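Side-chain contacts in periplasmic binding protein (Veillonella parvula, PDB 4OVK), which probably captures a solute outside the cytoplasmic membrane and hands it to an ABC transporter, as solute-binding proteins of this family do: residues S173-K178 against L295-T300; Y166-N171 against I202-G207; I157-D162 against T285-K290; K180-Q185 against Q255-I260; Y269-P272 against W278-P281. All blocks are in the same frame, centred on the assembly; numbering follows the deposited sequence. Where two conformers were deposited one is given.

Interaction 1 of 5, residues S173-K178 against L295-T300; sequences SALPNK and LIQPDT
Leu-175 and Gln-297 approach from opposite directions where the loop joining helix 150-170 to strand 180-184 meets the C-terminal end of helix 285-296, at the surface of the second lobe of the binding-protein fold. Van der Waals contact comes from one methyl: Leu-175 CD1 lies 3.6 Å from Gln-297 CD and 3.6 Å from Thr-300 OG1, resting against both the amide group and the hydroxyl. Gln-297, the first residue beyond the helical stretch, bends at chi2 (-72°), which presents its amide to this methyl; its NE2 also lies beside the Lys-178 chain, 4.3 Å from CG.

The polar links run through the amide nitrogen. Gln-297 NE2 donates to Gly-206 O and to a water at 3.0 Å, and that water in turn donates to Pro-176 O, tying the loop to the helix end. A leucine in place of Gln-297 would probably leave Gly-206 O and the bridging water without their N-H donor. Within the loop itself a further bond closes the turn: Lys-178 NZ donates to Ser-173 O at 2.6 Å, tilted 23° from the carbonyl plane.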
# COMPACT_ATOMS: atom_id res chain seq x y z
N SER A 173 -8.17 -16.66 11.85
CA SER A 173 -9.28 -15.94 12.48
C SER A 173 -10.13 -16.86 13.34
O SER A 173 -10.89 -16.39 14.19
CB SER A 173 -10.16 -15.26 11.43
OG SER A 173 -10.69 -16.21 10.54
N ALA A 174 -10.00 -18.17 13.13
CA ALA A 174 -10.76 -19.15 13.87
C ALA A 174 -10.10 -19.53 15.21
O ALA A 174 -10.71 -20.20 16.02
CB ALA A 174 -10.97 -20.40 13.02
N LEU A 175 -8.86 -19.09 15.43
CA LEU A 175 -8.15 -19.46 16.66
C LEU A 175 -8.78 -18.82 17.89
O LEU A 175 -9.34 -17.72 17.82
CB LEU A 175 -6.67 -19.07 16.59
CG LEU A 175 -5.80 -19.78 15.55
CD1 LEU A 175 -4.47 -19.06 15.37
CD2 LEU A 175 -5.59 -21.25 15.91
N PRO A 176 -8.72 -19.52 19.02
CA PRO A 176 -9.18 -18.96 20.28
C PRO A 176 -8.11 -18.09 20.95
O PRO A 176 -6.93 -18.20 20.61
CB PRO A 176 -9.46 -20.21 21.11
CG PRO A 176 -8.48 -21.22 20.61
CD PRO A 176 -8.19 -20.89 19.17
N ASN A 177 -8.51 -17.23 21.88
CA ASN A 177 -7.58 -16.38 22.66
C ASN A 177 -6.60 -15.51 21.83
O ASN A 177 -5.41 -15.40 22.14
CB ASN A 177 -6.85 -17.20 23.74
CG ASN A 177 -5.91 -18.26 23.16
OD1 ASN A 177 -4.96 -17.93 22.43
ND2 ASN A 177 -6.15 -19.53 23.49
N LYS A 178 -7.12 -14.84 20.81
CA LYS A 178 -6.28 -14.03 19.91
C LYS A 178 -5.71 -12.78 20.60
O LYS A 178 -6.39 -12.18 21.43
CB LYS A 178 -7.12 -13.61 18.72
CG LYS A 178 -7.71 -14.77 17.93
CD LYS A 178 -8.55 -14.27 16.77
CE LYS A 178 -9.91 -14.92 16.72
NZ LYS A 178 -10.73 -14.27 15.67
N LEU A 295 4.07 -11.52 13.63
CA LEU A 295 3.92 -10.77 14.87
C LEU A 295 2.80 -11.35 15.72
O LEU A 295 2.95 -11.50 16.91
CB LEU A 295 3.61 -9.29 14.62
CG LEU A 295 4.70 -8.41 14.04
CD1 LEU A 295 4.16 -6.99 13.89
CD2 LEU A 295 5.94 -8.45 14.92
N ILE A 296 1.68 -11.67 15.08
CA ILE A 296 0.44 -11.95 15.83
C ILE A 296 0.31 -13.45 16.18
O ILE A 296 0.00 -13.78 17.34
CB ILE A 296 -0.78 -11.42 15.05
CG1 ILE A 296 -0.63 -9.90 14.86
CG2 ILE A 296 -2.07 -11.79 15.78
CD1 ILE A 296 -1.64 -9.26 13.92
N GLN A 297 0.53 -14.33 15.21
CA GLN A 297 0.44 -15.78 15.41
C GLN A 297 1.67 -16.49 14.84
O GLN A 297 1.55 -17.24 13.87
CB GLN A 297 -0.81 -16.35 14.74
CG GLN A 297 -2.12 -15.80 15.28
CD GLN A 297 -2.47 -16.30 16.67
OE1 GLN A 297 -1.80 -17.17 17.26
NE2 GLN A 297 -3.56 -15.77 17.20
N PRO A 298 2.84 -16.27 15.44
CA PRO A 298 4.06 -16.87 14.90
C PRO A 298 4.06 -18.40 14.84
O PRO A 298 4.72 -18.97 13.98
CB PRO A 298 5.16 -16.36 15.84
CG PRO A 298 4.45 -16.02 17.10
CD PRO A 298 3.11 -15.50 16.67
N ASP A 299 3.34 -19.06 15.75
CA ASP A 299 3.28 -20.52 15.77
C ASP A 299 2.49 -21.08 14.59
O ASP A 299 2.75 -22.19 14.14
CB ASP A 299 2.71 -21.04 17.11
CG ASP A 299 3.68 -20.83 18.28
OD1 ASP A 299 4.84 -20.44 18.06
OD2 ASP A 299 3.27 -21.08 19.44
N THR A 300 1.53 -20.30 14.09
CA THR A 300 0.75 -20.65 12.90
C THR A 300 1.54 -20.32 11.62
O THR A 300 1.63 -21.14 10.70
CB THR A 300 -0.59 -19.87 12.91
OG1 THR A 300 -1.37 -20.28 14.04
CG2 THR A 300 -1.38 -20.10 11.62
O HOH W 1 -4.69 -16.87 19.73

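Interaction 2 of 5, residues Y166-N171 against I202-G207; sequences YFKQKN and ITMTGG
The ends of helices 150-170 and 197-204 come together with the CA atoms of Phe-167 and Met-204 6.9 Å apart, and a single water joins their backbones by donating to Phe-167 O and to Met-204 O. Beside this bridge the side chains close the gap. Met-204, built as selenomethionine, sends CG out anti to its own N (chi1 -178°) and then bends twice, a course that carries it over the flank of helix 150-170: CG meets Phe-167 CB at 3.9 Å, SE passes 3.9 Å from Phe-167 O, and CE finishes 3.8 Å from CD of Lys-168, whose aliphatic chain runs at about a right angle to it.

The Phe-167 ring turns the other way. Its CE1 meets Thr-205 CG2 obliquely at 4.0 Å, while CD2 of Tyr-166 sits over one face, toward the rim. The threonine hydroxyl is turned back to Met-201 O, and its methyl is the branch offered to the ring. Just beyond, Gly-206 takes the positive phi of a Schellman motif, with Gly-207 N bonded to Ile-202 O and Gly-206 N to Thr-203 O.

Helix 285-296 packs against both partners, with Met-289 touching Phe-167 and Met-292 and Ile-296 touching Thr-205; Phe-301 adds a further ring beside Phe-167, and Ile-202 and Thr-203 rest on Asn-209 of strand 208-209.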
# COMPACT_ATOMS: atom_id res chain seq x y z
N TYR A 166 -3.23 -19.07 0.84
CA TYR A 166 -2.42 -19.48 2.00
C TYR A 166 -3.04 -19.00 3.32
O TYR A 166 -3.21 -19.78 4.25
CB TYR A 166 -0.98 -18.99 1.85
CG TYR A 166 -0.13 -19.10 3.10
CD1 TYR A 166 0.53 -20.28 3.42
CD2 TYR A 166 0.00 -18.02 3.97
CE1 TYR A 166 1.30 -20.38 4.56
CE2 TYR A 166 0.78 -18.11 5.11
CZ TYR A 166 1.42 -19.30 5.41
OH TYR A 166 2.19 -19.43 6.53
N PHE A 167 -3.39 -17.73 3.40
CA PHE A 167 -4.00 -17.19 4.61
C PHE A 167 -5.41 -17.75 4.86
O PHE A 167 -5.79 -17.96 6.01
CB PHE A 167 -3.97 -15.66 4.63
CG PHE A 167 -2.61 -15.10 4.96
CD1 PHE A 167 -2.19 -15.03 6.28
CD2 PHE A 167 -1.74 -14.69 3.96
CE1 PHE A 167 -0.93 -14.55 6.60
CE2 PHE A 167 -0.48 -14.21 4.28
CZ PHE A 167 -0.07 -14.14 5.60
N LYS A 168 -6.19 -18.03 3.81
CA LYS A 168 -7.50 -18.65 4.03
C LYS A 168 -7.33 -20.04 4.61
O LYS A 168 -8.12 -20.46 5.46
CB LYS A 168 -8.34 -18.73 2.75
CG LYS A 168 -8.70 -17.39 2.13
CD LYS A 168 -9.73 -16.61 2.95
CE LYS A 168 -11.15 -17.00 2.58
NZ LYS A 168 -12.15 -16.39 3.50
N GLN A 169 -6.30 -20.76 4.15
CA GLN A 169 -6.14 -22.15 4.55
C GLN A 169 -5.65 -22.18 5.99
O GLN A 169 -6.12 -22.96 6.77
CB GLN A 169 -5.16 -22.88 3.62
CG GLN A 169 -5.17 -24.40 3.74
CD GLN A 169 -4.34 -24.92 4.91
OE1 GLN A 169 -3.32 -24.33 5.29
NE2 GLN A 169 -4.77 -26.04 5.48
N LYS A 170 -4.72 -21.30 6.34
CA LYS A 170 -4.28 -21.21 7.73
C LYS A 170 -5.44 -20.87 8.66
O LYS A 170 -5.49 -21.33 9.80
CB LYS A 170 -3.15 -20.19 7.88
CG LYS A 170 -1.84 -20.62 7.24
CD LYS A 170 -1.19 -21.78 7.98
CE LYS A 170 0.12 -22.17 7.32
NZ LYS A 170 0.82 -23.23 8.09
N ASN A 171 -6.37 -20.05 8.18
CA ASN A 171 -7.61 -19.76 8.90
C ASN A 171 -7.38 -19.32 10.35
O ASN A 171 -8.06 -19.78 11.27
CB ASN A 171 -8.53 -20.98 8.85
CG ASN A 171 -9.97 -20.65 9.19
OD1 ASN A 171 -10.41 -19.51 9.07
ND2 ASN A 171 -10.71 -21.65 9.65
N ILE A 202 -5.86 -7.51 10.35
CA ILE A 202 -5.69 -8.01 11.72
C ILE A 202 -6.46 -9.32 11.93
O ILE A 202 -5.92 -10.31 12.49
CB ILE A 202 -6.09 -6.93 12.77
CG1 ILE A 202 -5.01 -5.85 12.83
CG2 ILE A 202 -6.29 -7.55 14.15
CD1 ILE A 202 -5.40 -4.60 13.61
N THR A 203 -7.70 -9.35 11.46
CA THR A 203 -8.55 -10.54 11.61
C THR A 203 -7.96 -11.72 10.83
O THR A 203 -7.87 -12.82 11.35
CB THR A 203 -9.99 -10.27 11.13
OG1 THR A 203 -10.61 -9.31 12.00
CG2 THR A 203 -10.82 -11.56 11.14
N MSE A 204 -7.53 -11.47 9.58
CA MSE A 204 -7.03 -12.55 8.74
C MSE A 204 -5.76 -13.15 9.30
O MSE A 204 -5.47 -14.32 9.07
CB MSE A 204 -6.82 -12.06 7.31
CG MSE A 204 -6.34 -13.16 6.35
SE MSE A 204 -7.70 -14.58 6.09
CE MSE A 204 -9.05 -13.57 5.05
N THR A 205 -4.99 -12.36 10.05
CA THR A 205 -3.73 -12.85 10.63
C THR A 205 -3.85 -13.28 12.09
O THR A 205 -2.85 -13.49 12.78
CB THR A 205 -2.60 -11.81 10.43
OG1 THR A 205 -2.96 -10.57 11.04
CG2 THR A 205 -2.34 -11.59 8.93
N GLY A 206 -5.09 -13.45 12.57
CA GLY A 206 -5.34 -14.08 13.86
C GLY A 206 -5.32 -13.17 15.08
O GLY A 206 -5.08 -13.63 16.20
N GLY A 207 -5.59 -11.89 14.86
CA GLY A 207 -5.69 -10.95 15.97
C GLY A 207 -7.13 -10.54 16.22
O GLY A 207 -8.01 -10.72 15.36
O HOH W 2 -5.09 -16.99 8.44

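Interaction 3 of 5, residues I157-D162 against T285-K290; sequences ISYHKD and TPLMMK. With PGE (triethylene glycol), chain B.
One face of the His-160 imidazole is covered by Pro-286, whose CD sits 3.7 Å from the ring centroid and 21° off the normal, a CH-pi contact. The neighbouring Tyr-159 ring meets the same proline obliquely, CE2 to CB at 3.7 Å, and carries O1 of a triethylene glycol, probably from the crystallisation liquor, 3.6 Å above the centre of one face; Phe-313 meets it edge-to-face. This is helix-on-helix packing between helix 150-170, the long helix that joins the two lobes in this fold, and the start of helix 285-296; the two segments run nearly alongside, 26° apart, with their axes 10.1 Å from each other.

Pro-286 thus packs against two aromatic groups from adjacent positions of one helix. The imidazole is fixed by a bond from its NE2 to Val-283 O, just ahead of the proline. A chi1 of -171° carries the Tyr-159 ring across toward helix 285-296, which brings the hydroxyl within 3.6 Å of Leu-287 CD2.

The glycol spans the same two helices. Its O1 donates to Tyr-159 O at 3.0 Å, and Lys-290, which also forms a salt bridge with Asp-309, extends its chain to bring NZ to 2.9 Å from glycol O3.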
# COMPACT_ATOMS: atom_id res chain seq x y z
N ILE A 157 -0.65 -11.11 -10.08
CA ILE A 157 -1.98 -11.49 -9.63
C ILE A 157 -1.95 -12.88 -8.99
O ILE A 157 -2.57 -13.08 -7.94
CB ILE A 157 -3.00 -11.44 -10.78
CG1 ILE A 157 -3.21 -9.98 -11.21
CG2 ILE A 157 -4.34 -12.04 -10.35
CD1 ILE A 157 -3.77 -9.85 -12.62
N SER A 158 -1.22 -13.81 -9.62
CA SER A 158 -1.05 -15.16 -9.06
C SER A 158 -0.38 -15.13 -7.70
O SER A 158 -0.74 -15.89 -6.81
CB SER A 158 -0.24 -16.04 -10.01
OG SER A 158 -0.98 -16.34 -11.19
N TYR A 159 0.60 -14.26 -7.55
CA TYR A 159 1.30 -14.07 -6.28
C TYR A 159 0.30 -13.65 -5.20
O TYR A 159 0.27 -14.22 -4.12
CB TYR A 159 2.43 -13.06 -6.43
CG TYR A 159 3.35 -12.95 -5.24
CD1 TYR A 159 4.45 -13.81 -5.09
CD2 TYR A 159 3.14 -12.00 -4.27
CE1 TYR A 159 5.30 -13.71 -3.99
CE2 TYR A 159 3.98 -11.88 -3.18
CZ TYR A 159 5.04 -12.75 -3.03
OH TYR A 159 5.85 -12.59 -1.94
N HIS A 160 -0.55 -12.66 -5.51
CA HIS A 160 -1.60 -12.22 -4.59
C HIS A 160 -2.62 -13.33 -4.30
O HIS A 160 -2.98 -13.56 -3.15
CB HIS A 160 -2.32 -10.98 -5.13
CG HIS A 160 -1.56 -9.71 -4.91
ND1 HIS A 160 -2.11 -8.61 -4.29
CD2 HIS A 160 -0.27 -9.38 -5.18
CE1 HIS A 160 -1.20 -7.65 -4.22
NE2 HIS A 160 -0.08 -8.10 -4.74
N LYS A 161 -3.08 -14.01 -5.35
CA LYS A 161 -4.05 -15.10 -5.16
C LYS A 161 -3.49 -16.25 -4.33
O LYS A 161 -4.19 -16.79 -3.46
CB LYS A 161 -4.59 -15.61 -6.52
CG LYS A 161 -5.57 -14.63 -7.17
CD LYS A 161 -6.28 -15.22 -8.38
CE LYS A 161 -7.01 -14.14 -9.18
NZ LYS A 161 -7.22 -14.47 -10.63
N ASP A 162 -2.23 -16.62 -4.58
CA ASP A 162 -1.59 -17.70 -3.81
C ASP A 162 -1.45 -17.29 -2.33
O ASP A 162 -1.67 -18.12 -1.43
CB ASP A 162 -0.21 -18.04 -4.39
CG ASP A 162 -0.28 -18.73 -5.76
OD1 ASP A 162 -1.36 -19.17 -6.18
OD2 ASP A 162 0.78 -18.83 -6.43
N THR A 285 1.21 -5.95 -0.69
CA THR A 285 0.34 -6.36 0.43
C THR A 285 0.59 -7.79 0.96
O THR A 285 0.58 -7.98 2.18
CB THR A 285 -1.15 -6.16 0.10
OG1 THR A 285 -1.41 -4.76 -0.04
CG2 THR A 285 -2.05 -6.73 1.19
N PRO A 286 0.83 -8.77 0.08
CA PRO A 286 1.14 -10.10 0.63
C PRO A 286 2.34 -10.14 1.59
O PRO A 286 2.37 -10.97 2.51
CB PRO A 286 1.42 -10.94 -0.62
CG PRO A 286 0.61 -10.30 -1.67
CD PRO A 286 0.67 -8.82 -1.39
N LEU A 287 3.32 -9.26 1.37
CA LEU A 287 4.48 -9.17 2.27
C LEU A 287 4.09 -8.55 3.62
O LEU A 287 4.55 -8.98 4.68
CB LEU A 287 5.61 -8.39 1.60
CG LEU A 287 6.14 -9.05 0.33
CD1 LEU A 287 6.96 -8.07 -0.47
CD2 LEU A 287 6.95 -10.33 0.62
N MSE A 288 3.20 -7.57 3.58
CA MSE A 288 2.65 -6.99 4.80
C MSE A 288 1.90 -8.03 5.60
O MSE A 288 2.03 -8.09 6.81
CB MSE A 288 1.74 -5.83 4.45
CG MSE A 288 1.00 -5.27 5.65
SE MSE A 288 2.21 -4.65 7.08
CE MSE A 288 1.03 -3.26 7.81
N MSE A 289 1.12 -8.88 4.93
CA MSE A 289 0.35 -9.93 5.61
C MSE A 289 1.29 -10.91 6.29
O MSE A 289 1.05 -11.36 7.43
CB MSE A 289 -0.54 -10.65 4.61
CG MSE A 289 -1.59 -9.70 4.06
SE MSE A 289 -3.05 -9.56 5.35
CE MSE A 289 -4.37 -9.92 3.92
N LYS A 290 2.39 -11.22 5.63
CA LYS A 290 3.39 -12.10 6.19
C LYS A 290 4.09 -11.52 7.43
O LYS A 290 4.29 -12.24 8.41
CB LYS A 290 4.40 -12.52 5.13
CG LYS A 290 3.82 -13.63 4.26
CD LYS A 290 4.75 -14.10 3.17
CE LYS A 290 4.27 -15.45 2.66
NZ LYS A 290 5.11 -16.04 1.59
C1 PGE B . 3.34 -16.62 -2.95
O1 PGE B . 2.42 -15.58 -2.58
C2 PGE B . 3.47 -17.59 -1.78
O2 PGE B . 2.21 -17.68 -1.10
C3 PGE B . 2.30 -17.66 0.31
C4 PGE B . 2.90 -18.98 0.80
O4 PGE B . 4.51 -22.14 2.10
C6 PGE B . 5.15 -20.86 2.02
C5 PGE B . 4.24 -19.79 2.59
O3 PGE B . 4.02 -18.73 1.65

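Interaction 4 of 5, residues K180-Q185 against Q255-I260; sequences KVLYLQ and QNWSNI
An inner strand of the second lobe's parallel sheet, 180-184, turns Leu-182 and Leu-184 toward Trp-257 of a long loop between helices 244-248 and 261-264, making part of the hydrophobic core on one side of that sheet. The backbones stay far apart and only side-chain ends meet. The two leucines share one rotamer, with CG opposite the backbone nitrogen and chi2 near +65°, and each sends its CD2 to the far end of the indole. Leu-184 CD2 reaches CH2 and CZ2 of Trp-257 obliquely, 3.8 Å from each, whereas Leu-182 CD2 comes in at the edge, near the ring plane, 4.2 Å from CH2.

The other end of the indole is held by its own loop. Trp-257 NE1 donates to Gln-255 OE1 at 2.9 Å, with an N-H...O angle of 164°; the acceptor lies in the ring plane and is approached on a lone pair. Gln-255 is steadied in turn by NE2, which donates to Lys-187 O. Next along, Asn-256 OD1 accepts from Ser-258 N at 3.1 Å, closing an Asx turn, and from Ser-258 OG at 2.8 Å.

The indole therefore divides its work: a nearly straight bond satisfies its buried N-H and resists rotation of the ring in the loop, while the benzene end is left for purely apolar contact with the strand.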
# COMPACT_ATOMS: atom_id res chain seq x y z
N LYS A 180 -4.98 -8.96 21.25
CA LYS A 180 -5.69 -7.74 20.91
C LYS A 180 -4.73 -6.72 20.29
O LYS A 180 -3.72 -6.37 20.89
CB LYS A 180 -6.36 -7.15 22.15
CG LYS A 180 -7.32 -6.02 21.83
CD LYS A 180 -7.99 -5.46 23.08
CE LYS A 180 -8.84 -6.49 23.80
NZ LYS A 180 -9.73 -5.83 24.79
N VAL A 181 -5.08 -6.26 19.08
CA VAL A 181 -4.18 -5.43 18.27
C VAL A 181 -4.83 -4.09 17.97
O VAL A 181 -6.00 -4.05 17.55
CB VAL A 181 -3.83 -6.11 16.92
CG1 VAL A 181 -2.80 -5.28 16.16
CG2 VAL A 181 -3.33 -7.54 17.13
N LEU A 182 -4.06 -3.03 18.20
CA LEU A 182 -4.46 -1.65 17.90
C LEU A 182 -3.59 -1.13 16.76
O LEU A 182 -2.35 -1.22 16.83
CB LEU A 182 -4.25 -0.76 19.12
CG LEU A 182 -4.69 0.70 18.94
CD1 LEU A 182 -6.21 0.77 18.80
CD2 LEU A 182 -4.22 1.54 20.12
N TYR A 183 -4.21 -0.60 15.71
CA TYR A 183 -3.48 0.04 14.63
C TYR A 183 -3.60 1.55 14.83
O TYR A 183 -4.66 2.14 14.60
CB TYR A 183 -4.03 -0.42 13.27
CG TYR A 183 -3.00 -0.48 12.13
CD1 TYR A 183 -2.36 0.66 11.69
CD2 TYR A 183 -2.69 -1.69 11.51
CE1 TYR A 183 -1.44 0.61 10.64
CE2 TYR A 183 -1.76 -1.76 10.48
CZ TYR A 183 -1.15 -0.61 10.04
OH TYR A 183 -0.24 -0.67 9.00
N LEU A 184 -2.53 2.15 15.35
CA LEU A 184 -2.50 3.57 15.70
C LEU A 184 -1.94 4.37 14.52
O LEU A 184 -0.83 4.10 14.05
CB LEU A 184 -1.65 3.76 16.98
CG LEU A 184 -1.47 5.18 17.54
CD1 LEU A 184 -2.79 5.80 17.99
CD2 LEU A 184 -0.48 5.17 18.70
N GLN A 185 -2.71 5.35 14.04
CA GLN A 185 -2.28 6.13 12.87
C GLN A 185 -1.19 7.15 13.19
O GLN A 185 -0.26 7.34 12.40
CB GLN A 185 -3.44 6.88 12.22
CG GLN A 185 -3.12 7.28 10.78
CD GLN A 185 -4.22 8.07 10.08
OE1 GLN A 185 -4.31 8.07 8.85
NE2 GLN A 185 -5.03 8.77 10.85
N GLN A 255 -1.14 12.01 26.90
CA GLN A 255 -1.29 10.56 26.76
C GLN A 255 -0.35 9.85 27.70
O GLN A 255 0.82 10.21 27.81
CB GLN A 255 -1.02 10.12 25.31
CG GLN A 255 -1.90 10.82 24.28
CD GLN A 255 -1.44 10.60 22.85
OE1 GLN A 255 -0.91 9.55 22.50
NE2 GLN A 255 -1.66 11.60 22.01
N ASN A 256 -0.88 8.85 28.38
CA ASN A 256 -0.09 8.00 29.24
C ASN A 256 -0.26 6.56 28.77
O ASN A 256 -1.28 5.91 29.02
CB ASN A 256 -0.55 8.17 30.70
CG ASN A 256 0.32 7.41 31.68
OD1 ASN A 256 1.19 6.63 31.29
ND2 ASN A 256 0.08 7.63 32.96
N TRP A 257 0.76 6.08 28.07
CA TRP A 257 0.78 4.74 27.50
C TRP A 257 1.42 3.71 28.45
O TRP A 257 1.41 2.53 28.14
CB TRP A 257 1.54 4.78 26.16
CG TRP A 257 0.78 5.50 25.09
CD1 TRP A 257 0.82 6.84 24.83
CD2 TRP A 257 -0.13 4.93 24.16
NE1 TRP A 257 -0.02 7.14 23.78
CE2 TRP A 257 -0.62 5.99 23.36
CE3 TRP A 257 -0.59 3.63 23.93
CZ2 TRP A 257 -1.55 5.78 22.32
CZ3 TRP A 257 -1.52 3.42 22.90
CH2 TRP A 257 -1.98 4.49 22.11
N SER A 258 1.95 4.15 29.59
CA SER A 258 2.88 3.32 30.40
C SER A 258 2.29 2.03 30.99
O SER A 258 3.04 1.09 31.27
CB SER A 258 3.52 4.15 31.52
OG SER A 258 2.56 4.53 32.50
N ASN A 259 0.98 1.98 31.17
CA ASN A 259 0.32 0.84 31.79
C ASN A 259 -0.40 -0.08 30.79
O ASN A 259 -1.12 -0.99 31.20
CB ASN A 259 -0.67 1.34 32.85
CG ASN A 259 0.03 2.04 34.01
OD1 ASN A 259 1.05 1.56 34.52
ND2 ASN A 259 -0.53 3.17 34.43
N ILE A 260 -0.19 0.16 29.50
CA ILE A 260 -0.80 -0.66 28.45
C ILE A 260 0.05 -1.91 28.24
O ILE A 260 1.28 -1.80 28.17
CB ILE A 260 -0.92 0.12 27.12
CG1 ILE A 260 -1.79 1.37 27.29
CG2 ILE A 260 -1.45 -0.78 26.00
CD1 ILE A 260 -3.27 1.12 27.28

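Interaction 5 of 5, residues Y269-P272 against W278-P281; sequences YKAP and WDAP
Pro-272 and Trp-278 make the tight half of this contact, their side chains crossing at about a right angle. The proline puts CB 3.5 Å from CE3 and 3.7 Å from CZ3 of the six-membered ring, while its carbonyl carbon lies over one indole face, offset toward the rim. NE1 of the indole donates to Glu-284 OE1, so both parts of the ring system are engaged.

The other half is looser and wet. Ala-271 CB only skims the carboxylate, 3.6 Å from Asp-279 OD1, and a water fills in between the backbones, donating to Pro-272 O and accepting from Trp-278 N at 2.7 Å. The carboxylate is directed elsewhere: OD1 accepts from Tyr-183 OH and OD2 from Asn-238 N, bonds that tie this loop to the C-terminal ends of strands 180-184 and 233-236. With a serine in place of Trp-278, Pro-272 would probably lose its cover and Glu-284 OE1 its indole donor.

Both segments belong to the chain's course from strand 268-270, at the margin of the second sheet, to helix 285-296. Leu-287 and Met-288 of that helix pack on the indole, Trp-291 touches Pro-272, and Leu-331 of helix 324-331 reaches both the proline and the tryptophan.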
# COMPACT_ATOMS: atom_id res chain seq x y z
N TYR A 269 5.15 -1.68 17.37
CA TYR A 269 5.89 -1.89 16.13
C TYR A 269 5.50 -0.89 15.05
O TYR A 269 4.31 -0.71 14.78
CB TYR A 269 5.58 -3.27 15.59
CG TYR A 269 5.87 -4.40 16.55
CD1 TYR A 269 7.17 -4.79 16.83
CD2 TYR A 269 4.84 -5.08 17.19
CE1 TYR A 269 7.44 -5.84 17.70
CE2 TYR A 269 5.09 -6.13 18.05
CZ TYR A 269 6.39 -6.50 18.31
OH TYR A 269 6.64 -7.56 19.18
N LYS A 270 6.50 -0.27 14.42
CA LYS A 270 6.27 0.54 13.22
C LYS A 270 6.03 -0.32 11.98
O LYS A 270 6.85 -1.19 11.63
CB LYS A 270 7.46 1.47 13.00
CG LYS A 270 7.33 2.46 11.85
CD LYS A 270 6.36 3.58 12.17
CE LYS A 270 6.65 4.81 11.34
NZ LYS A 270 5.64 5.87 11.56
N ALA A 271 4.93 -0.07 11.28
CA ALA A 271 4.63 -0.83 10.07
C ALA A 271 5.74 -0.66 9.03
O ALA A 271 6.26 0.45 8.86
CB ALA A 271 3.31 -0.40 9.48
N PRO A 272 6.08 -1.74 8.33
CA PRO A 272 7.05 -1.60 7.24
C PRO A 272 6.54 -0.76 6.08
O PRO A 272 5.33 -0.50 5.94
CB PRO A 272 7.25 -3.04 6.77
CG PRO A 272 6.75 -3.89 7.87
CD PRO A 272 5.63 -3.13 8.49
N TRP A 278 2.60 0.17 3.38
CA TRP A 278 1.91 -1.10 3.41
C TRP A 278 0.62 -1.04 4.22
O TRP A 278 -0.03 -2.06 4.41
CB TRP A 278 2.87 -2.16 3.99
CG TRP A 278 3.95 -2.59 3.06
CD1 TRP A 278 4.26 -2.07 1.83
CD2 TRP A 278 4.91 -3.64 3.30
NE1 TRP A 278 5.34 -2.73 1.29
CE2 TRP A 278 5.75 -3.70 2.17
CE3 TRP A 278 5.13 -4.54 4.36
CZ2 TRP A 278 6.80 -4.63 2.06
CZ3 TRP A 278 6.18 -5.46 4.25
CH2 TRP A 278 6.99 -5.49 3.11
N ASP A 279 0.26 0.18 4.65
CA ASP A 279 -0.89 0.44 5.53
C ASP A 279 -2.23 0.28 4.83
O ASP A 279 -3.25 0.20 5.52
CB ASP A 279 -0.82 1.87 6.09
CG ASP A 279 0.47 2.14 6.90
OD1 ASP A 279 0.66 1.57 7.98
OD2 ASP A 279 1.29 2.95 6.44
N ALA A 280 -2.24 0.28 3.50
CA ALA A 280 -3.45 0.06 2.70
C ALA A 280 -3.11 -0.79 1.46
O ALA A 280 -1.93 -1.02 1.17
CB ALA A 280 -4.06 1.39 2.29
N PRO A 281 -4.13 -1.24 0.73
CA PRO A 281 -3.85 -2.13 -0.40
C PRO A 281 -2.84 -1.58 -1.43
O PRO A 281 -2.93 -0.41 -1.83
CB PRO A 281 -5.23 -2.35 -1.04
CG PRO A 281 -6.20 -2.09 0.06
CD PRO A 281 -5.58 -1.01 0.89
O HOH W 3 3.12 0.77 5.91

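In the fold
Interactions 1, 2 and 3 form a band along helices 150-170 and 285-296: interactions 2 and 3 share the first of these, interactions 1 and 3 the second. Centres of interactions 1 and 2 are about 8 Å apart, those of 2 and 3 about 12 Å. Interactions 4 and 5, about 16 Å apart, both reach the parallel sheet 208-209, 180-184, 233-236, 268-270, and are linked by Tyr-183 and Asp-279. Along the chain, interactions 2, 4 and 5 lie inside the span of interaction 3, while the segments of interaction 1 alternate with those of 2 and 3. Helix 285-296 thereby links the second lobe's sheet region to helix 150-170, consistent with a two-lobed binding protein whose lobes are joined by one long helix.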